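Local coordinates for phenolpthiocerol synthesis type-I polyketide synthase ppsA (Mycobacterium bovis, PDB 7AKC), which probably takes part in building the lipid core of phthiocerols and phenolphthiocerols, its acyltransferase domain selecting the malonyl-type extender unit, at residues 23-28 with 287-292. Residues are numbered along the deposited sequence; the frame is centred on the assembly and turned at random.
Sequences TVFVYS and TFIEIS
One face of the F25 ring carries the CD1 methyl of I291, 3.8 Å from the ring centroid and displaced toward the rim, a CH-pi contact; Y27 OH lies in the ring plane at its edge. On the other side of the sheet V24 CG2 sits over the F288 ring, 4.0 Å from its centroid, while V26 CG2 meets that ring's edge. V24 suits this place because its beta-branch, with CG2 beside the backbone N (CG1 anti to it, chi1 -172°), places the CG2 methyl over the ring face of F288. In I291, CG1 lies beside the backbone N (chi1 -46°) and a folded chi2 (-58°) brings CD1 over F25, while CB lies 3.6 Å from Y27 CE1. Y27 packs its ring against I291 while its hydroxyl, buried, is satisfied by T95 of helix 79-100.

Between the two side-chain layers the backbones are joined by four nearly straight hydrogen bonds in parallel register, among them V24 N to T287 O (2.8 Å) and I291 N to V26 O (2.9 Å). Where the strands part, S28 N donates to a water (2.9 Å). A carboxylate suits buried E290 because both oxygens have donors: OE2 accepts S292 OG (2.8 Å) and L296 N, OE1 L297 N.

Helix 79-100 covers the F25 and I291 side, helix 298-308 the V26 and F288 side: neighbouring central strands of a parallel sheet between helices, the alpha/beta core of an acyltransferase domain.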
loop_
_atom_site.group_PDB
_atom_site.type_symbol
_atom_site.label_atom_id
_atom_site.label_comp_id
_atom_site.label_asym_id
_atom_site.label_seq_id
_atom_site.Cartn_x
_atom_site.Cartn_y
_atom_site.Cartn_z
ATOM N N THR A 23 1.962 17.804 -7.135
ATOM C CA THR A 23 1.193 17.247 -6.016
ATOM C C THR A 23 0.834 15.784 -6.210
ATOM O O THR A 23 0.206 15.409 -7.195
ATOM C CB THR A 23 -0.079 18.061 -5.798
ATOM O OG1 THR A 23 0.310 19.399 -5.546
ATOM C CG2 THR A 23 -0.910 17.541 -4.621
ATOM N N VAL A 24 1.208 14.961 -5.250
ATOM C CA VAL A 24 0.937 13.523 -5.297
ATOM C C VAL A 24 -0.063 13.171 -4.245
ATOM O O VAL A 24 0.109 13.576 -3.100
ATOM C CB VAL A 24 2.201 12.688 -5.058
ATOM C CG1 VAL A 24 1.924 11.207 -5.296
ATOM C CG2 VAL A 24 3.361 13.171 -5.931
ATOM N N PHE A 25 -1.059 12.355 -4.591
ATOM C CA PHE A 25 -2.013 11.872 -3.591
ATOM C C PHE A 25 -1.618 10.450 -3.302
ATOM O O PHE A 25 -1.447 9.663 -4.226
ATOM C CB PHE A 25 -3.461 11.955 -4.097
ATOM C CG PHE A 25 -4.105 13.333 -3.990
ATOM C CD1 PHE A 25 -3.332 14.478 -3.864
ATOM C CD2 PHE A 25 -5.489 13.478 -3.990
ATOM C CE1 PHE A 25 -3.930 15.741 -3.789
ATOM C CE2 PHE A 25 -6.082 14.740 -3.877
ATOM C CZ PHE A 25 -5.305 15.867 -3.780
ATOM N N VAL A 26 -1.451 10.121 -2.021
ATOM C CA VAL A 26 -1.025 8.805 -1.587
ATOM C C VAL A 26 -2.178 8.091 -0.875
ATOM O O VAL A 26 -2.750 8.644 0.056
ATOM C CB VAL A 26 0.241 8.868 -0.709
ATOM C CG1 VAL A 26 0.662 7.460 -0.293
ATOM C CG2 VAL A 26 1.396 9.589 -1.439
ATOM N N TYR A 27 -2.517 6.877 -1.333
ATOM C CA TYR A 27 -3.617 6.101 -0.782
ATOM C C TYR A 27 -3.072 4.928 -0.013
ATOM O O TYR A 27 -2.461 4.049 -0.613
ATOM C CB TYR A 27 -4.545 5.639 -1.912
ATOM C CG TYR A 27 -5.189 6.832 -2.577
ATOM C CD1 TYR A 27 -6.366 7.375 -2.082
ATOM C CD2 TYR A 27 -4.554 7.494 -3.623
ATOM C CE1 TYR A 27 -6.937 8.507 -2.657
ATOM C CE2 TYR A 27 -5.077 8.673 -4.160
ATOM C CZ TYR A 27 -6.282 9.163 -3.689
ATOM O OH TYR A 27 -6.827 10.290 -4.240
ATOM N N SER A 28 -3.272 4.910 1.309
ATOM C CA SER A 28 -2.733 3.820 2.120
ATOM C C SER A 28 -3.607 2.560 1.987
ATOM O O SER A 28 -4.788 2.671 1.631
ATOM C CB SER A 28 -2.626 4.258 3.577
ATOM O OG SER A 28 -3.900 4.387 4.181
ATOM N N THR A 287 5.084 17.807 -3.340
ATOM C CA THR A 287 4.088 17.772 -2.266
ATOM C C THR A 287 3.413 16.432 -2.269
ATOM O O THR A 287 2.955 15.994 -3.314
ATOM C CB THR A 287 3.040 18.878 -2.404
ATOM O OG1 THR A 287 3.685 20.139 -2.397
ATOM C CG2 THR A 287 1.988 18.818 -1.284
ATOM N N PHE A 288 3.394 15.751 -1.123
ATOM C CA PHE A 288 2.778 14.444 -1.018
ATOM C C PHE A 288 1.679 14.546 0.018
ATOM O O PHE A 288 1.924 15.021 1.126
ATOM C CB PHE A 288 3.818 13.391 -0.597
ATOM C CG PHE A 288 4.818 13.116 -1.700
ATOM C CD1 PHE A 288 5.862 13.992 -1.950
ATOM C CD2 PHE A 288 4.738 11.961 -2.459
ATOM C CE1 PHE A 288 6.745 13.771 -3.001
ATOM C CE2 PHE A 288 5.664 11.711 -3.474
ATOM C CZ PHE A 288 6.662 12.621 -3.738
ATOM N N ILE A 289 0.462 14.186 -0.370
ATOM C CA ILE A 289 -0.688 14.264 0.495
ATOM C C ILE A 289 -1.257 12.889 0.672
ATOM O O ILE A 289 -1.713 12.294 -0.291
ATOM C CB ILE A 289 -1.751 15.248 -0.054
ATOM C CG1 ILE A 289 -1.122 16.613 -0.408
ATOM C CG2 ILE A 289 -2.909 15.388 0.941
ATOM C CD1 ILE A 289 -2.111 17.657 -1.026
ATOM N N GLU A 290 -1.243 12.387 1.890
ATOM C CA GLU A 290 -1.839 11.090 2.201
ATOM C C GLU A 290 -3.341 11.338 2.325
ATOM O O GLU A 290 -3.743 12.220 3.079
ATOM C CB GLU A 290 -1.285 10.572 3.527
ATOM C CG GLU A 290 -1.901 9.236 3.915
ATOM C CD GLU A 290 -1.356 8.632 5.192
ATOM O OE1 GLU A 290 -0.160 8.844 5.489
ATOM O OE2 GLU A 290 -2.132 7.961 5.913
ATOM N N ILE A 291 -4.164 10.618 1.557
ATOM C CA ILE A 291 -5.616 10.798 1.585
ATOM C C ILE A 291 -6.198 9.790 2.544
ATOM O O ILE A 291 -6.567 8.684 2.137
ATOM C CB ILE A 291 -6.237 10.699 0.166
ATOM C CG1 ILE A 291 -5.430 11.538 -0.867
ATOM C CG2 ILE A 291 -7.698 11.118 0.185
ATOM C CD1 ILE A 291 -5.315 13.021 -0.515
ATOM N N SER A 292 -6.213 10.131 3.834
ATOM C CA SER A 292 -6.672 9.197 4.858
ATOM C C SER A 292 -7.309 9.914 6.054
ATOM O O SER A 292 -7.160 11.123 6.201
ATOM C CB SER A 292 -5.489 8.379 5.360
ATOM O OG SER A 292 -4.582 9.235 6.035
HETATM O O HOH W 1 -5.457 6.466 2.442
#